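Long-range contacts in UDP-N-acetylglucosamine 4-epimerase (Bacillus cereus, PDB 3M2P), which probably interconverts UDP-N-acetylglucosamine and its 4-epimer as a nucleotide-binding member of the NAD(P)-dependent epimerase/dehydratase family: residues A[13-22]-A[201-210]; A[153-161]-A[215-225]. All coordinates share one frame; numbering follows the deposited sequence.

Interaction 1 of 2, residues A[13-22]-A[201-210]; sequences FLGQYVVESI and YAKDAAKSVI
Ala202 sets its CB over the face of the Tyr17 ring in a CH-pi contact, 3.4 Å from the ring centroid and 7° off the normal. With Tyr17 CG anti to the carbonyl carbon (chi1 -77°), the ring is carried over Ala202. Lys203 CD meets the ring edge in plane, 3.9 Å from Tyr17 CE1, while the phenol OH is hydrogen-bonded to Phe166 N beyond the two helices.

Aliphatic packing continues along the pair. Ala206 CB lies 3.8 Å from Val18 CG2, and the alpha carbons of these two residues come within 4.4 Å, a closeness that suits the small methyl of alanine. Val18 and Val209 cross at about a right angle, CG2 against CG2. At the far end Ile210 CD1 reaches Ile22 CG1 at 3.8 Å.

Ser21 keeps its bond within its own helix: Ser21 OG returns to Tyr17 O at 3.2 Å, from the face of that carbonyl opposite Ser21 N, so the hydroxyl is satisfied where it faces the Ala206 methyl.

With alanines facing the other helix, the axes approach to 8.3 Å at -53°. Helix 13-22, the first of the Rossmann fold, which includes the UDP-binding Phe13 and Leu14, joins helix 202-210 by apolar and CH-pi packing rather than by hydrogen bonds between them.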
# COMPACT_ATOMS: atom_id res chain seq x y z
N PHE A 13 -2.08 5.28 -22.63
CA PHE A 13 -2.80 6.54 -22.79
C PHE A 13 -2.00 7.71 -22.24
O PHE A 13 -1.71 8.67 -22.96
CB PHE A 13 -4.17 6.45 -22.10
CG PHE A 13 -4.94 7.74 -22.08
CD1 PHE A 13 -5.44 8.28 -23.25
CD2 PHE A 13 -5.17 8.40 -20.88
CE1 PHE A 13 -6.15 9.47 -23.24
CE2 PHE A 13 -5.88 9.59 -20.85
CZ PHE A 13 -6.37 10.13 -22.03
N LEU A 14 -1.63 7.62 -20.96
CA LEU A 14 -0.71 8.59 -20.36
C LEU A 14 0.59 8.58 -21.15
O LEU A 14 1.05 9.62 -21.59
CB LEU A 14 -0.42 8.24 -18.89
CG LEU A 14 -0.17 9.39 -17.91
CD1 LEU A 14 0.76 8.97 -16.77
CD2 LEU A 14 0.37 10.63 -18.62
N GLY A 15 1.16 7.40 -21.32
CA GLY A 15 2.41 7.23 -22.02
C GLY A 15 2.58 8.09 -23.26
O GLY A 15 3.61 8.73 -23.43
N GLN A 16 1.56 8.12 -24.12
CA GLN A 16 1.64 8.89 -25.37
C GLN A 16 1.75 10.41 -25.18
O GLN A 16 2.48 11.07 -25.90
CB GLN A 16 0.47 8.54 -26.30
CG GLN A 16 0.50 7.10 -26.80
CD GLN A 16 -0.59 6.80 -27.83
OE1 GLN A 16 -1.76 6.60 -27.48
NE2 GLN A 16 -0.19 6.76 -29.11
N TYR A 17 1.03 10.95 -24.20
CA TYR A 17 1.20 12.34 -23.79
C TYR A 17 2.62 12.60 -23.27
O TYR A 17 3.25 13.58 -23.64
CB TYR A 17 0.19 12.71 -22.71
CG TYR A 17 -1.20 12.96 -23.24
CD1 TYR A 17 -1.61 14.24 -23.57
CD2 TYR A 17 -2.11 11.92 -23.41
CE1 TYR A 17 -2.88 14.47 -24.04
CE2 TYR A 17 -3.39 12.15 -23.88
CZ TYR A 17 -3.76 13.43 -24.20
OH TYR A 17 -5.02 13.68 -24.68
N VAL A 18 3.10 11.71 -22.40
CA VAL A 18 4.42 11.82 -21.78
C VAL A 18 5.57 11.69 -22.76
O VAL A 18 6.57 12.38 -22.64
CB VAL A 18 4.62 10.76 -20.68
CG1 VAL A 18 6.11 10.54 -20.40
CG2 VAL A 18 3.89 11.16 -19.41
N VAL A 19 5.43 10.78 -23.72
CA VAL A 19 6.45 10.56 -24.74
C VAL A 19 6.66 11.81 -25.58
O VAL A 19 7.80 12.20 -25.82
CB VAL A 19 6.08 9.37 -25.67
CG1 VAL A 19 6.74 9.52 -27.04
CG2 VAL A 19 6.45 8.05 -25.01
N GLU A 20 5.58 12.45 -26.00
CA GLU A 20 5.72 13.63 -26.84
C GLU A 20 6.19 14.87 -26.06
O GLU A 20 6.89 15.72 -26.60
CB GLU A 20 4.44 13.91 -27.64
CG GLU A 20 3.29 14.47 -26.85
CD GLU A 20 2.34 15.23 -27.75
OE1 GLU A 20 2.70 15.41 -28.94
OE2 GLU A 20 1.25 15.66 -27.27
N SER A 21 5.81 14.96 -24.79
CA SER A 21 6.33 16.01 -23.92
C SER A 21 7.84 15.92 -23.85
O SER A 21 8.53 16.94 -23.85
CB SER A 21 5.74 15.89 -22.51
OG SER A 21 4.39 16.32 -22.49
N ILE A 22 8.36 14.70 -23.79
CA ILE A 22 9.79 14.49 -23.78
C ILE A 22 10.42 14.98 -25.08
O ILE A 22 11.36 15.78 -25.06
CB ILE A 22 10.13 13.01 -23.51
CG1 ILE A 22 9.92 12.69 -22.03
CG2 ILE A 22 11.57 12.69 -23.91
CD1 ILE A 22 9.94 11.21 -21.70
N TYR A 201 -5.79 17.01 -16.51
CA TYR A 201 -5.64 16.80 -17.94
C TYR A 201 -4.35 16.03 -18.21
O TYR A 201 -3.32 16.33 -17.61
CB TYR A 201 -5.65 18.15 -18.66
CG TYR A 201 -5.66 18.11 -20.17
CD1 TYR A 201 -6.11 17.01 -20.87
CD2 TYR A 201 -5.24 19.22 -20.90
CE1 TYR A 201 -6.12 17.00 -22.25
CE2 TYR A 201 -5.24 19.22 -22.29
CZ TYR A 201 -5.68 18.11 -22.96
OH TYR A 201 -5.67 18.12 -24.34
N ALA A 202 -4.41 15.04 -19.08
CA ALA A 202 -3.25 14.23 -19.41
C ALA A 202 -2.06 15.09 -19.84
O ALA A 202 -0.92 14.80 -19.49
CB ALA A 202 -3.59 13.23 -20.51
N LYS A 203 -2.32 16.16 -20.59
CA LYS A 203 -1.25 17.05 -21.07
C LYS A 203 -0.50 17.70 -19.91
O LYS A 203 0.72 17.84 -19.94
CB LYS A 203 -1.85 18.11 -21.99
CG LYS A 203 -1.07 18.41 -23.24
CD LYS A 203 -1.98 18.29 -24.46
CE LYS A 203 -1.97 19.56 -25.33
NZ LYS A 203 -0.59 20.11 -25.61
N ASP A 204 -1.24 18.07 -18.86
CA ASP A 204 -0.66 18.62 -17.64
C ASP A 204 0.05 17.57 -16.78
O ASP A 204 0.92 17.91 -15.98
CB ASP A 204 -1.75 19.28 -16.80
CG ASP A 204 -2.21 20.62 -17.37
OD1 ASP A 204 -1.38 21.34 -17.99
OD2 ASP A 204 -3.40 20.94 -17.18
N ALA A 205 -0.34 16.31 -16.92
CA ALA A 205 0.31 15.24 -16.20
C ALA A 205 1.66 14.92 -16.84
O ALA A 205 2.67 14.68 -16.15
CB ALA A 205 -0.57 14.00 -16.16
N ALA A 206 1.68 14.92 -18.17
CA ALA A 206 2.92 14.77 -18.91
C ALA A 206 3.82 15.96 -18.61
O ALA A 206 5.04 15.84 -18.64
CB ALA A 206 2.65 14.66 -20.39
N LYS A 207 3.22 17.11 -18.31
CA LYS A 207 3.99 18.30 -17.96
C LYS A 207 4.73 18.10 -16.65
O LYS A 207 5.92 18.38 -16.55
CB LYS A 207 3.11 19.56 -17.89
CG LYS A 207 3.87 20.84 -17.48
CD LYS A 207 2.99 22.06 -17.65
CE LYS A 207 3.73 23.37 -17.38
NZ LYS A 207 3.54 23.88 -15.99
N SER A 208 4.01 17.62 -15.64
CA SER A 208 4.60 17.39 -14.33
C SER A 208 5.70 16.32 -14.38
O SER A 208 6.65 16.36 -13.60
CB SER A 208 3.51 17.00 -13.31
OG SER A 208 2.90 15.77 -13.66
N VAL A 209 5.58 15.36 -15.30
CA VAL A 209 6.65 14.39 -15.50
C VAL A 209 7.92 15.12 -15.94
O VAL A 209 9.01 14.89 -15.41
CB VAL A 209 6.26 13.28 -16.53
CG1 VAL A 209 7.49 12.58 -17.03
CG2 VAL A 209 5.31 12.28 -15.91
N ILE A 210 7.77 16.01 -16.91
CA ILE A 210 8.88 16.80 -17.40
C ILE A 210 9.56 17.59 -16.27
O ILE A 210 10.79 17.57 -16.14
CB ILE A 210 8.43 17.72 -18.57
CG1 ILE A 210 7.90 16.89 -19.74
CG2 ILE A 210 9.56 18.65 -19.03
CD1 ILE A 210 8.93 15.94 -20.32

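Interaction 2 of 2, residues A[153-161]-A[215-225]; sequences LCIKNLRFA and QEKVSGTFNIG
Lys156 lies along the turn that leads into strand 220-224, and its chain meets the strand's Phe222 first and then the turn. Lys156 CB approaches Phe222 CE1 at 4.1 Å. Lys156 CG comes to the edge of the same ring, near its plane, and also touches Val218 CG1 at 3.7 Å, the two side chains crossing at about a right angle. CD touches Val218 O, and CE lies about equally far from Val218 O and Gln215 O. Bends at chi2, chi3 and chi4 finally deliver Lys156 NZ to a hydrogen bond with Gln215 O, 3.1 Å away, from above the carbonyl plane; Val218 N, closing the type I turn, reaches the same oxygen from the opposite face. A long apolar chain with a charged end suits this place, apolar beside the ring and polar at the turn.

Beyond the turn, the strands pair in parallel register within the Rossmann-type sheet, strand 154-160 lying between strands 220-224 and 103-109. Donor and acceptor strands alternate along the ladder: Phe222 N gives a nearly straight bond to Asn157 O (2.8 Å, 172°), then Arg159 N to Phe222 O. Gly220, with no side chain, begins the paired run.

On the face of Leu158 and Phe160, branched Ile224 touches two neighbours: its CG1 meets Leu158 CD2 at 3.9 Å, and its CB lies 3.9 Å from Phe160 CD1. On the other face, Thr221 CG2 sits over the centre of the Arg159 guanidinium, 3.7 Å above its plane. The extended Arg159 chain carries that group on to a salt bridge with Glu141 and a hydrogen bond to Tyr113.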
# COMPACT_ATOMS: atom_id res chain seq x y z
N LEU A 153 19.16 5.73 -5.42
CA LEU A 153 18.35 5.92 -6.61
C LEU A 153 17.50 7.16 -6.35
O LEU A 153 17.23 7.48 -5.20
CB LEU A 153 17.50 4.68 -6.85
CG LEU A 153 17.67 4.15 -8.27
CD1 LEU A 153 19.11 3.71 -8.49
CD2 LEU A 153 16.68 3.02 -8.55
N CYS A 154 17.09 7.88 -7.39
CA CYS A 154 16.37 9.13 -7.14
C CYS A 154 14.92 9.13 -7.64
O CYS A 154 14.58 9.83 -8.59
CB CYS A 154 17.13 10.33 -7.70
SG CYS A 154 18.70 10.67 -6.85
N ILE A 155 14.08 8.36 -6.96
CA ILE A 155 12.73 8.12 -7.41
C ILE A 155 11.71 9.13 -6.88
O ILE A 155 11.52 9.28 -5.67
CB ILE A 155 12.27 6.67 -7.07
CG1 ILE A 155 13.08 5.64 -7.86
CG2 ILE A 155 10.80 6.51 -7.35
CD1 ILE A 155 13.04 4.25 -7.26
N LYS A 156 11.04 9.81 -7.81
CA LYS A 156 9.98 10.75 -7.50
C LYS A 156 8.61 10.15 -7.81
O LYS A 156 8.23 10.02 -8.97
CB LYS A 156 10.17 12.04 -8.30
CG LYS A 156 11.23 12.96 -7.73
CD LYS A 156 11.92 13.76 -8.82
CE LYS A 156 12.22 12.87 -10.00
NZ LYS A 156 13.66 12.98 -10.37
N ASN A 157 7.87 9.78 -6.76
CA ASN A 157 6.51 9.26 -6.88
C ASN A 157 5.49 10.37 -7.09
O ASN A 157 5.38 11.29 -6.28
CB ASN A 157 6.14 8.49 -5.62
CG ASN A 157 7.00 7.27 -5.42
OD1 ASN A 157 7.41 6.97 -4.30
ND2 ASN A 157 7.28 6.56 -6.49
N LEU A 158 4.73 10.28 -8.18
CA LEU A 158 3.74 11.29 -8.51
C LEU A 158 2.32 10.77 -8.32
O LEU A 158 1.83 9.99 -9.13
CB LEU A 158 3.89 11.71 -9.98
CG LEU A 158 5.24 12.28 -10.41
CD1 LEU A 158 5.19 12.69 -11.87
CD2 LEU A 158 5.60 13.45 -9.53
N ARG A 159 1.65 11.18 -7.25
CA ARG A 159 0.26 10.80 -7.06
C ARG A 159 -0.71 11.63 -7.93
O ARG A 159 -1.26 12.63 -7.48
CB ARG A 159 -0.13 10.88 -5.58
CG ARG A 159 0.62 9.90 -4.73
CD ARG A 159 0.34 10.08 -3.27
NE ARG A 159 0.93 8.99 -2.49
CZ ARG A 159 1.19 9.06 -1.19
NH1 ARG A 159 0.93 10.17 -0.51
NH2 ARG A 159 1.72 8.02 -0.56
N PHE A 160 -0.90 11.19 -9.18
CA PHE A 160 -1.81 11.85 -10.12
C PHE A 160 -3.26 11.87 -9.66
O PHE A 160 -3.75 10.90 -9.10
CB PHE A 160 -1.76 11.16 -11.49
CG PHE A 160 -0.44 11.29 -12.18
CD1 PHE A 160 0.06 12.54 -12.52
CD2 PHE A 160 0.31 10.17 -12.49
CE1 PHE A 160 1.26 12.67 -13.14
CE2 PHE A 160 1.51 10.29 -13.11
CZ PHE A 160 2.00 11.54 -13.43
N ALA A 161 -3.93 12.99 -9.92
CA ALA A 161 -5.38 13.07 -9.73
C ALA A 161 -6.01 12.31 -10.88
O ALA A 161 -5.31 11.69 -11.67
CB ALA A 161 -5.85 14.53 -9.71
N GLN A 215 14.35 17.80 -11.58
CA GLN A 215 15.00 17.65 -10.28
C GLN A 215 15.64 16.27 -10.18
O GLN A 215 15.23 15.43 -9.39
CB GLN A 215 14.01 17.86 -9.13
CG GLN A 215 13.14 19.09 -9.27
CD GLN A 215 13.94 20.37 -9.37
OE1 GLN A 215 14.98 20.52 -8.75
NE2 GLN A 215 13.43 21.32 -10.15
N GLU A 216 16.69 16.06 -10.98
CA GLU A 216 17.25 14.74 -11.16
C GLU A 216 17.79 14.08 -9.89
O GLU A 216 17.95 12.86 -9.84
CB GLU A 216 18.30 14.76 -12.26
CG GLU A 216 19.51 15.59 -11.97
CD GLU A 216 20.38 15.72 -13.21
OE1 GLU A 216 19.87 15.47 -14.32
OE2 GLU A 216 21.57 16.08 -13.07
N LYS A 217 18.07 14.88 -8.87
CA LYS A 217 18.57 14.32 -7.62
C LYS A 217 17.52 14.34 -6.51
O LYS A 217 17.77 13.85 -5.41
CB LYS A 217 19.84 15.05 -7.16
CG LYS A 217 21.13 14.40 -7.61
CD LYS A 217 21.38 14.57 -9.09
CE LYS A 217 22.77 14.07 -9.47
NZ LYS A 217 23.26 14.67 -10.76
N VAL A 218 16.36 14.91 -6.81
CA VAL A 218 15.24 14.91 -5.88
C VAL A 218 14.63 13.51 -5.78
O VAL A 218 14.51 12.79 -6.78
CB VAL A 218 14.14 15.94 -6.29
CG1 VAL A 218 12.80 15.60 -5.66
CG2 VAL A 218 14.55 17.33 -5.88
N SER A 219 14.26 13.11 -4.56
CA SER A 219 13.53 11.88 -4.37
C SER A 219 12.50 12.12 -3.29
O SER A 219 12.83 12.63 -2.22
CB SER A 219 14.47 10.72 -4.01
OG SER A 219 14.90 10.76 -2.65
N GLY A 220 11.25 11.76 -3.60
CA GLY A 220 10.14 11.91 -2.68
C GLY A 220 8.76 11.60 -3.26
O GLY A 220 8.62 10.90 -4.26
N THR A 221 7.72 12.13 -2.63
CA THR A 221 6.36 11.90 -3.09
C THR A 221 5.50 13.18 -3.22
O THR A 221 5.37 13.96 -2.28
CB THR A 221 5.70 10.83 -2.24
OG1 THR A 221 6.48 9.64 -2.38
CG2 THR A 221 4.29 10.56 -2.71
N PHE A 222 4.93 13.38 -4.40
CA PHE A 222 4.20 14.60 -4.69
C PHE A 222 2.77 14.36 -5.23
O PHE A 222 2.57 13.49 -6.08
CB PHE A 222 4.98 15.43 -5.69
CG PHE A 222 6.45 15.55 -5.38
CD1 PHE A 222 7.35 14.62 -5.86
CD2 PHE A 222 6.92 16.60 -4.62
CE1 PHE A 222 8.68 14.73 -5.59
CE2 PHE A 222 8.27 16.71 -4.34
CZ PHE A 222 9.14 15.79 -4.83
N ASN A 223 1.80 15.12 -4.74
CA ASN A 223 0.47 15.14 -5.34
C ASN A 223 0.54 15.95 -6.61
O ASN A 223 1.03 17.08 -6.59
CB ASN A 223 -0.56 15.80 -4.42
CG ASN A 223 -0.80 15.04 -3.14
OD1 ASN A 223 -1.33 15.59 -2.17
ND2 ASN A 223 -0.41 13.78 -3.12
N ILE A 224 0.08 15.39 -7.72
CA ILE A 224 -0.05 16.19 -8.93
C ILE A 224 -1.53 16.38 -9.28
O ILE A 224 -2.08 15.65 -10.11
CB ILE A 224 0.70 15.60 -10.15
CG1 ILE A 224 2.15 15.26 -9.79
CG2 ILE A 224 0.65 16.58 -11.31
CD1 ILE A 224 3.05 16.46 -9.54
N GLY A 225 -2.16 17.36 -8.64
CA GLY A 225 -3.53 17.73 -8.93
C GLY A 225 -3.64 18.94 -9.84
O GLY A 225 -2.63 19.58 -10.16

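The centres of interactions 1 and 2 lie 14 Å apart, and their segments alternate along the chain: 13-22, 153-161, 201-210, 215-225. Interaction 2 pairs two parallel strands of the large mixed sheet, and interaction 1 packs two helices, of which helix 202-212 lies directly against those strands and precedes strand 220-224 in sequence. The contacts meet where Ser208 OG comes 3.4 Å from Ile224 CG2 and Phe160 CE1 packs 3.8 Å from Ala205 CB. Leu14, a UDP-binding residue, also touches the Phe160 ring. The beginning of the nucleotide-binding fold is thus packed against strands much later in the chain, both directly through Leu14 and by way of helix 202-212.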